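Local coordinates for putative arylalkylamine N-Acetyltransferase 7 (PDB 4FD7), which probably transfers an acetyl group from acetyl-CoA to an amine, perhaps an arylalkylamine, as other GNAT-family enzymes do, at residues G72-V75 with A76-A80; W3-S6 with V7-F11; D35-E38 with D39-E42. All coordinates share one frame; numbering follows the deposited sequence.

Interaction 1: G72-V75 with A76-A80; sequences GDVV and ALWKA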
loop_
_atom_site.group_PDB
_atom_site.type_symbol
_atom_site.label_atom_id
_atom_site.label_comp_id
_atom_site.label_asym_id
_atom_site.label_seq_id
_atom_site.Cartn_x
_atom_site.Cartn_y
_atom_site.Cartn_z
ATOM N N GLY A 72 -15.956 -6.734 -2.827
ATOM C CA GLY A 72 -16.285 -7.247 -1.512
ATOM C C GLY A 72 -15.094 -7.940 -0.872
ATOM O O GLY A 72 -14.891 -7.838 0.343
ATOM N N ASP A 73 -14.307 -8.646 -1.685
ATOM C CA ASP A 73 -13.085 -9.271 -1.191
ATOM C C ASP A 73 -12.101 -8.240 -0.666
ATOM O O ASP A 73 -11.652 -8.316 0.485
ATOM C CB ASP A 73 -12.381 -10.098 -2.277
ATOM C CG ASP A 73 -13.080 -11.412 -2.571
ATOM O OD1 ASP A 73 -13.686 -11.999 -1.648
ATOM O OD2 ASP A 73 -13.006 -11.856 -3.732
ATOM N N VAL A 74 -11.726 -7.290 -1.522
ATOM C CA VAL A 74 -10.684 -6.381 -1.087
ATOM C C VAL A 74 -11.135 -5.540 0.118
ATOM O O VAL A 74 -10.357 -5.294 1.050
ATOM C CB VAL A 74 -10.136 -5.533 -2.258
ATOM C CG1 VAL A 74 -11.170 -4.502 -2.726
ATOM C CG2 VAL A 74 -8.799 -4.916 -1.883
ATOM N N VAL A 75 -12.403 -5.138 0.124
ATOM C CA VAL A 75 -12.925 -4.393 1.264
ATOM C C VAL A 75 -12.924 -5.228 2.551
ATOM O O VAL A 75 -12.601 -4.719 3.635
ATOM C CB VAL A 75 -14.341 -3.848 0.995
ATOM C CG1 VAL A 75 -14.898 -3.185 2.226
ATOM C CG2 VAL A 75 -14.322 -2.869 -0.149
ATOM N N ALA A 76 -13.297 -6.499 2.450
ATOM C CA ALA A 76 -13.223 -7.373 3.624
ATOM C C ALA A 76 -11.791 -7.389 4.177
ATOM O O ALA A 76 -11.577 -7.258 5.407
ATOM C CB ALA A 76 -13.676 -8.770 3.276
ATOM N N LEU A 77 -10.817 -7.530 3.274
ATOM C CA LEU A 77 -9.393 -7.518 3.668
ATOM C C LEU A 77 -8.949 -6.231 4.376
ATOM O O LEU A 77 -8.363 -6.281 5.478
ATOM C CB LEU A 77 -8.485 -7.776 2.457
ATOM C CG LEU A 77 -7.000 -7.949 2.801
ATOM C CD1 LEU A 77 -6.902 -8.983 3.904
ATOM C CD2 LEU A 77 -6.196 -8.388 1.596
ATOM N N TRP A 78 -9.189 -5.095 3.724
ATOM C CA TRP A 78 -8.857 -3.793 4.309
ATOM C C TRP A 78 -9.493 -3.620 5.684
ATOM O O TRP A 78 -8.841 -3.131 6.619
ATOM C CB TRP A 78 -9.331 -2.665 3.399
ATOM C CG TRP A 78 -8.545 -2.521 2.130
ATOM C CD1 TRP A 78 -7.201 -2.733 1.961
ATOM C CD2 TRP A 78 -9.044 -2.086 0.859
ATOM N NE1 TRP A 78 -6.840 -2.468 0.661
ATOM C CE2 TRP A 78 -7.954 -2.073 -0.041
ATOM C CE3 TRP A 78 -10.310 -1.717 0.390
ATOM C CZ2 TRP A 78 -8.090 -1.701 -1.379
ATOM C CZ3 TRP A 78 -10.449 -1.356 -0.947
ATOM C CH2 TRP A 78 -9.346 -1.352 -1.814
ATOM N N LYS A 79 -10.776 -3.988 5.792
ATOM C CA LYS A 79 -11.489 -3.864 7.061
ATOM C C LYS A 79 -10.877 -4.731 8.147
ATOM O O LYS A 79 -10.859 -4.321 9.314
ATOM C CB LYS A 79 -12.994 -4.131 6.917
ATOM C CG LYS A 79 -13.723 -2.980 6.247
ATOM C CD LYS A 79 -15.228 -3.108 6.332
ATOM C CE LYS A 79 -15.870 -1.935 5.627
ATOM N NZ LYS A 79 -17.345 -1.925 5.792
ATOM N N ALA A 80 -10.371 -5.901 7.774
ATOM C CA ALA A 80 -9.642 -6.726 8.748
ATOM C C ALA A 80 -8.327 -6.083 9.169
ATOM O O ALA A 80 -7.870 -6.280 10.306
ATOM C CB ALA A 80 -9.391 -8.129 8.219
#

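Interaction 2: W3-S6 with V7-F11; sequences WTRS and VKVPF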
loop_
_atom_site.group_PDB
_atom_site.type_symbol
_atom_site.label_atom_id
_atom_site.label_comp_id
_atom_site.label_asym_id
_atom_site.label_seq_id
_atom_site.Cartn_x
_atom_site.Cartn_y
_atom_site.Cartn_z
ATOM N N TRP A 3 1.960 -9.714 16.202
ATOM C CA TRP A 3 2.534 -8.395 16.426
ATOM C C TRP A 3 1.400 -7.407 16.681
ATOM O O TRP A 3 0.355 -7.438 16.019
ATOM C CB TRP A 3 3.402 -7.975 15.223
ATOM C CG TRP A 3 4.217 -6.716 15.409
ATOM C CD1 TRP A 3 5.551 -6.635 15.692
ATOM C CD2 TRP A 3 3.754 -5.374 15.293
ATOM N NE1 TRP A 3 5.938 -5.328 15.772
ATOM C CE2 TRP A 3 4.845 -4.521 15.537
ATOM C CE3 TRP A 3 2.519 -4.788 15.016
ATOM C CZ2 TRP A 3 4.743 -3.134 15.509
ATOM C CZ3 TRP A 3 2.413 -3.401 14.992
ATOM C CH2 TRP A 3 3.516 -2.597 15.233
ATOM N N THR A 4 1.599 -6.549 17.671
ATOM C CA THR A 4 0.612 -5.529 18.015
ATOM C C THR A 4 1.327 -4.195 18.236
ATOM O O THR A 4 2.460 -4.162 18.721
ATOM C CB THR A 4 -0.162 -5.917 19.294
ATOM O OG1 THR A 4 0.768 -6.116 20.365
ATOM C CG2 THR A 4 -0.949 -7.201 19.092
ATOM N N ARG A 5 0.674 -3.095 17.870
ATOM C CA ARG A 5 1.219 -1.771 18.117
ATOM C C ARG A 5 0.993 -1.397 19.572
ATOM O O ARG A 5 -0.126 -1.524 20.069
ATOM C CB ARG A 5 0.520 -0.741 17.227
ATOM C CG ARG A 5 0.824 0.722 17.599
ATOM C CD ARG A 5 0.208 1.670 16.571
ATOM N NE ARG A 5 0.303 3.065 17.000
ATOM C CZ ARG A 5 0.225 4.109 16.180
ATOM N NH1 ARG A 5 0.324 5.344 16.665
ATOM N NH2 ARG A 5 0.039 3.916 14.884
ATOM N N SER A 6 2.043 -0.936 20.256
ATOM C CA SER A 6 1.910 -0.581 21.672
ATOM C C SER A 6 0.998 0.618 21.878
ATOM O O SER A 6 1.100 1.605 21.144
ATOM C CB SER A 6 3.273 -0.256 22.273
ATOM O OG SER A 6 3.086 0.420 23.500
ATOM N N VAL A 7 0.147 0.551 22.902
ATOM C CA VAL A 7 -0.818 1.616 23.180
ATOM C C VAL A 7 -0.136 2.878 23.702
ATOM O O VAL A 7 -0.747 3.951 23.759
ATOM C CB VAL A 7 -1.921 1.159 24.168
ATOM C CG1 VAL A 7 -2.678 -0.058 23.608
ATOM C CG2 VAL A 7 -1.321 0.837 25.538
ATOM N N LYS A 8 1.142 2.756 24.046
ATOM C CA LYS A 8 1.891 3.888 24.587
ATOM C C LYS A 8 2.404 4.839 23.505
ATOM O O LYS A 8 2.758 5.984 23.796
ATOM C CB LYS A 8 3.049 3.397 25.444
ATOM C CG LYS A 8 2.692 2.205 26.307
ATOM C CD LYS A 8 3.148 2.423 27.743
ATOM C CE LYS A 8 3.255 1.110 28.487
ATOM N NZ LYS A 8 4.481 1.090 29.349
ATOM N N VAL A 9 2.467 4.356 22.267
ATOM C CA VAL A 9 2.762 5.217 21.125
ATOM C C VAL A 9 1.575 6.151 20.914
ATOM O O VAL A 9 0.446 5.688 20.807
ATOM C CB VAL A 9 2.985 4.380 19.846
ATOM C CG1 VAL A 9 3.295 5.277 18.658
ATOM C CG2 VAL A 9 4.108 3.357 20.058
ATOM N N PRO A 10 1.815 7.477 20.865
ATOM C CA PRO A 10 0.672 8.397 20.737
ATOM C C PRO A 10 -0.193 8.088 19.518
ATOM O O PRO A 10 0.342 7.741 18.460
ATOM C CB PRO A 10 1.340 9.776 20.599
ATOM C CG PRO A 10 2.686 9.597 21.285
ATOM C CD PRO A 10 3.102 8.194 20.930
ATOM N N PHE A 11 -1.509 8.195 19.680
ATOM C CA PHE A 11 -2.429 7.884 18.603
ATOM C C PHE A 11 -3.653 8.781 18.676
ATOM O O PHE A 11 -4.274 8.900 19.738
ATOM C CB PHE A 11 -2.846 6.410 18.651
ATOM C CG PHE A 11 -3.714 5.993 17.491
ATOM C CD1 PHE A 11 -5.095 6.006 17.602
ATOM C CD2 PHE A 11 -3.142 5.592 16.285
ATOM C CE1 PHE A 11 -5.903 5.625 16.529
ATOM C CE2 PHE A 11 -3.937 5.206 15.210
ATOM C CZ PHE A 11 -5.318 5.235 15.331
HETATM O O HOH W 1 -0.478 3.509 19.726
#

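Interaction 3: D35-E38 with D39-E42; sequences DLPE and DRFE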
loop_
_atom_site.group_PDB
_atom_site.type_symbol
_atom_site.label_atom_id
_atom_site.label_comp_id
_atom_site.label_asym_id
_atom_site.label_seq_id
_atom_site.Cartn_x
_atom_site.Cartn_y
_atom_site.Cartn_z
ATOM N N ASP A 35 -1.388 8.909 11.426
ATOM C CA ASP A 35 -2.235 7.753 11.730
ATOM C C ASP A 35 -3.653 8.041 11.273
ATOM O O ASP A 35 -4.159 9.157 11.446
ATOM C CB ASP A 35 -2.284 7.476 13.231
ATOM C CG ASP A 35 -1.000 6.908 13.774
ATOM O OD1 ASP A 35 -0.370 6.056 13.102
ATOM O OD2 ASP A 35 -0.632 7.311 14.905
ATOM N N LEU A 36 -4.297 7.041 10.681
ATOM C CA LEU A 36 -5.677 7.179 10.238
ATOM C C LEU A 36 -6.607 7.069 11.442
ATOM O O LEU A 36 -6.656 6.018 12.082
ATOM C CB LEU A 36 -6.006 6.069 9.230
ATOM C CG LEU A 36 -7.468 6.017 8.786
ATOM C CD1 LEU A 36 -7.802 7.223 7.912
ATOM C CD2 LEU A 36 -7.774 4.709 8.038
ATOM N N PRO A 37 -7.333 8.159 11.773
ATOM C CA PRO A 37 -8.238 8.130 12.927
ATOM C C PRO A 37 -9.354 7.119 12.728
ATOM O O PRO A 37 -9.814 6.918 11.599
ATOM C CB PRO A 37 -8.813 9.560 12.966
ATOM C CG PRO A 37 -7.801 10.404 12.241
ATOM C CD PRO A 37 -7.282 9.496 11.150
ATOM N N GLU A 38 -9.788 6.484 13.807
ATOM C CA GLU A 38 -10.835 5.471 13.691
ATOM C C GLU A 38 -12.101 6.011 13.014
ATOM O O GLU A 38 -12.698 5.336 12.178
ATOM C CB GLU A 38 -11.157 4.865 15.056
ATOM C CG GLU A 38 -9.984 4.095 15.687
ATOM C CD GLU A 38 -10.301 2.624 15.902
ATOM O OE1 GLU A 38 -11.445 2.222 15.585
ATOM O OE2 GLU A 38 -9.413 1.866 16.372
ATOM N N ASP A 39 -12.483 7.247 13.334
ATOM C CA ASP A 39 -13.726 7.803 12.788
ATOM C C ASP A 39 -13.596 8.206 11.323
ATOM O O ASP A 39 -14.521 8.771 10.749
ATOM C CB ASP A 39 -14.206 9.001 13.622
ATOM C CG ASP A 39 -13.240 10.168 13.581
ATOM O OD1 ASP A 39 -12.136 10.015 13.026
ATOM O OD2 ASP A 39 -13.581 11.239 14.127
ATOM N N ARG A 40 -12.445 7.928 10.720
ATOM C CA ARG A 40 -12.287 8.111 9.278
ATOM C C ARG A 40 -12.099 6.776 8.543
ATOM O O ARG A 40 -11.880 6.751 7.315
ATOM C CB ARG A 40 -11.110 9.032 8.976
ATOM C CG ARG A 40 -11.128 10.365 9.719
ATOM C CD ARG A 40 -12.399 11.185 9.467
ATOM N NE ARG A 40 -12.682 11.449 8.048
ATOM C CZ ARG A 40 -12.122 12.400 7.300
ATOM N NH1 ARG A 40 -12.485 12.532 6.030
ATOM N NH2 ARG A 40 -11.197 13.219 7.798
ATOM N N PHE A 41 -12.195 5.672 9.281
ATOM C CA PHE A 41 -12.015 4.355 8.663
ATOM C C PHE A 41 -12.887 4.177 7.406
ATOM O O PHE A 41 -12.371 3.861 6.331
ATOM C CB PHE A 41 -12.267 3.214 9.656
ATOM C CG PHE A 41 -11.107 2.938 10.586
ATOM C CD1 PHE A 41 -9.982 3.752 10.589
ATOM C CD2 PHE A 41 -11.136 1.845 11.435
ATOM C CE1 PHE A 41 -8.912 3.487 11.440
ATOM C CE2 PHE A 41 -10.079 1.567 12.280
ATOM C CZ PHE A 41 -8.962 2.390 12.288
ATOM N N GLU A 42 -14.192 4.424 7.515
ATOM C CA GLU A 42 -15.042 4.178 6.351
ATOM C C GLU A 42 -14.681 5.154 5.237
ATOM O O GLU A 42 -14.644 4.751 4.062
ATOM C CB GLU A 42 -16.547 4.207 6.659
ATOM C CG GLU A 42 -17.415 3.645 5.500
ATOM C CD GLU A 42 -17.376 2.110 5.370
ATOM O OE1 GLU A 42 -17.117 1.424 6.385
ATOM O OE2 GLU A 42 -17.614 1.591 4.252
HETATM O O HOH W 2 -15.192 4.896 10.618
#

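Interaction 1: G72-V75 with A76-A80
Four successive i to i+4 bonds join 72-75 to 76-80 within helix 68-81, from Ala76 N to Gly72 O through Lys79 N to Val75 O, and the straightest is Trp78 N to Val74 O, 2.9 Å with an N-H...O angle of 177°. One turn apart, Val74 and Trp78 meet through a CH-pi contact. Val74 CG2 lies over one face of the indole, 3.5 Å from the centroid of its six-membered ring, with its closest approach to Trp78 CZ2 at 3.3 Å. The chi1 of Val74, 71°, turns CG2 anti to the backbone N and toward the ring, while CG1 reaches Trp78 CZ3 at 3.7 Å. Val75 adds a looser touch, its CG2 4.2 Å from Trp78 CE3. At its polar end the indole is fixed by a hydrogen bond from Trp78 NE1 to Met151 O, on strand 146-155. Along the exposed side the extended Lys79 chain runs beside Val75, its CE 3.8 Å from Val75 CG1. Asp73 turns away from this packing; its carboxylate oxygens accept hydrogen bonds from Asn118 N and Ser119 OG. Val75 and Trp78 also press on Ile45 of helix 41-55, whereas Val74 and Leu77 touch Phe122 of helix 120-136. This is the i/i+4 packing of an amphipathic alpha-helix, here wedged between two other helices of a GNAT fold.

Interaction 2: W3-S6 with V7-F11
Ser6 O receives two donors: Val9 N at 3.3 Å and a bound water at 2.9 Å. The same water gives its other hydrogen to Val9 O, 2.6 Å away, and accepts from Arg5 NE, so one molecule ties the arginine to both ends of the turn 6-9. Val9 N stands well above the Ser6 carbonyl plane, 56° out of it and not on a lone pair. Ser6 OG, held beside its own carbonyl carbon by a chi1 of 164°, accepts from Lys8 N at 3.1 Å. Arg5 stretches out from CG to NE and carries its guanidinium to Phe11. There Phe11 CD2 lies over one guanidinium face, 3.7 Å from Arg5 CZ, and the two planes are perpendicular: the ring presents its edge, not its face, to the cation. Val9 CG1 packs obliquely against Arg5 NH1 at 3.6 Å. Beyond these residues, Arg5 NH1 forms a salt bridge with Asp35 and Arg5 NH2 bonds to Arg85 O, which together restrict rotation of the guanidinium. A type I beta turn from Ser6 to Val9, with Ser6 OG accepting from Lys8 N in an ST turn, thus folds the N-terminal arm ahead of strand 14-21.

Interaction 3: D35-E38 with D39-E42
Two i to i+3 backbone bonds, Arg40 N to Pro37 O and Phe41 N to Glu38 O, each 3.0 Å, wind this stretch into a 3-10 turn. Both donors stand more than 50° out of the acceptor's carbonyl plane. Glu38 O holds a second partner, a water that donates to it and accepts from Glu42 N at 3.3 Å, so a water spans the junction between the 3-10 turn and helix 41-55. Around this backbone the Phe41 ring is the main packing surface. Glu38 CA sits over one face, 3.7 Å from the ring centroid in a CH-pi contact, and the Glu38 side chain runs alongside with its carboxylate tilted 25° from the ring plane; Glu38 OE1 comes to 3.6 Å from Phe41 CE2. That carboxylate is also held by a salt bridge from Glu38 OE2 to Arg85. A chi1 of 174° carries the Leu36 fork toward 39-42, where CD2 meets Phe41 CD1 at 3.5 Å and CD1 meets Arg40 CB at 3.9 Å; Leu36 O lies at the ring edge. Pro37 lies beside the start of the Arg40 chain, whose guanidinium forms a salt bridge with Asp43 through NE and a hydrogen bond from NH2 to Asp96 O. The 3-10 turn links strand 28-35 to helix 41-55, with Leu36 and Arg40 packed on strand 88-92, next to strand 28-35 in the five-stranded sheet.

In the fold
Along the chain interaction 2 comes first, then interaction 3, then interaction 1. The centres of interactions 2 and 3 are about 16 Å apart, and they meet where Arg5 and Phe11 reach Asp35 and Leu36, at the end of strand 28-35. Interactions 3 and 1 have centres about 15 Å apart: interaction 3 leads into helix 41-55, which packs on helix 68-81 of interaction 1, and a long, weak ion pair between Glu42 and Lys79 joins them. Interactions 1 and 2 do not touch. Together they tie the N-terminal arm to the end of strand 28-35 and, through helix 41-55, to helix 68-81, within what is probably the GNAT acetyltransferase fold.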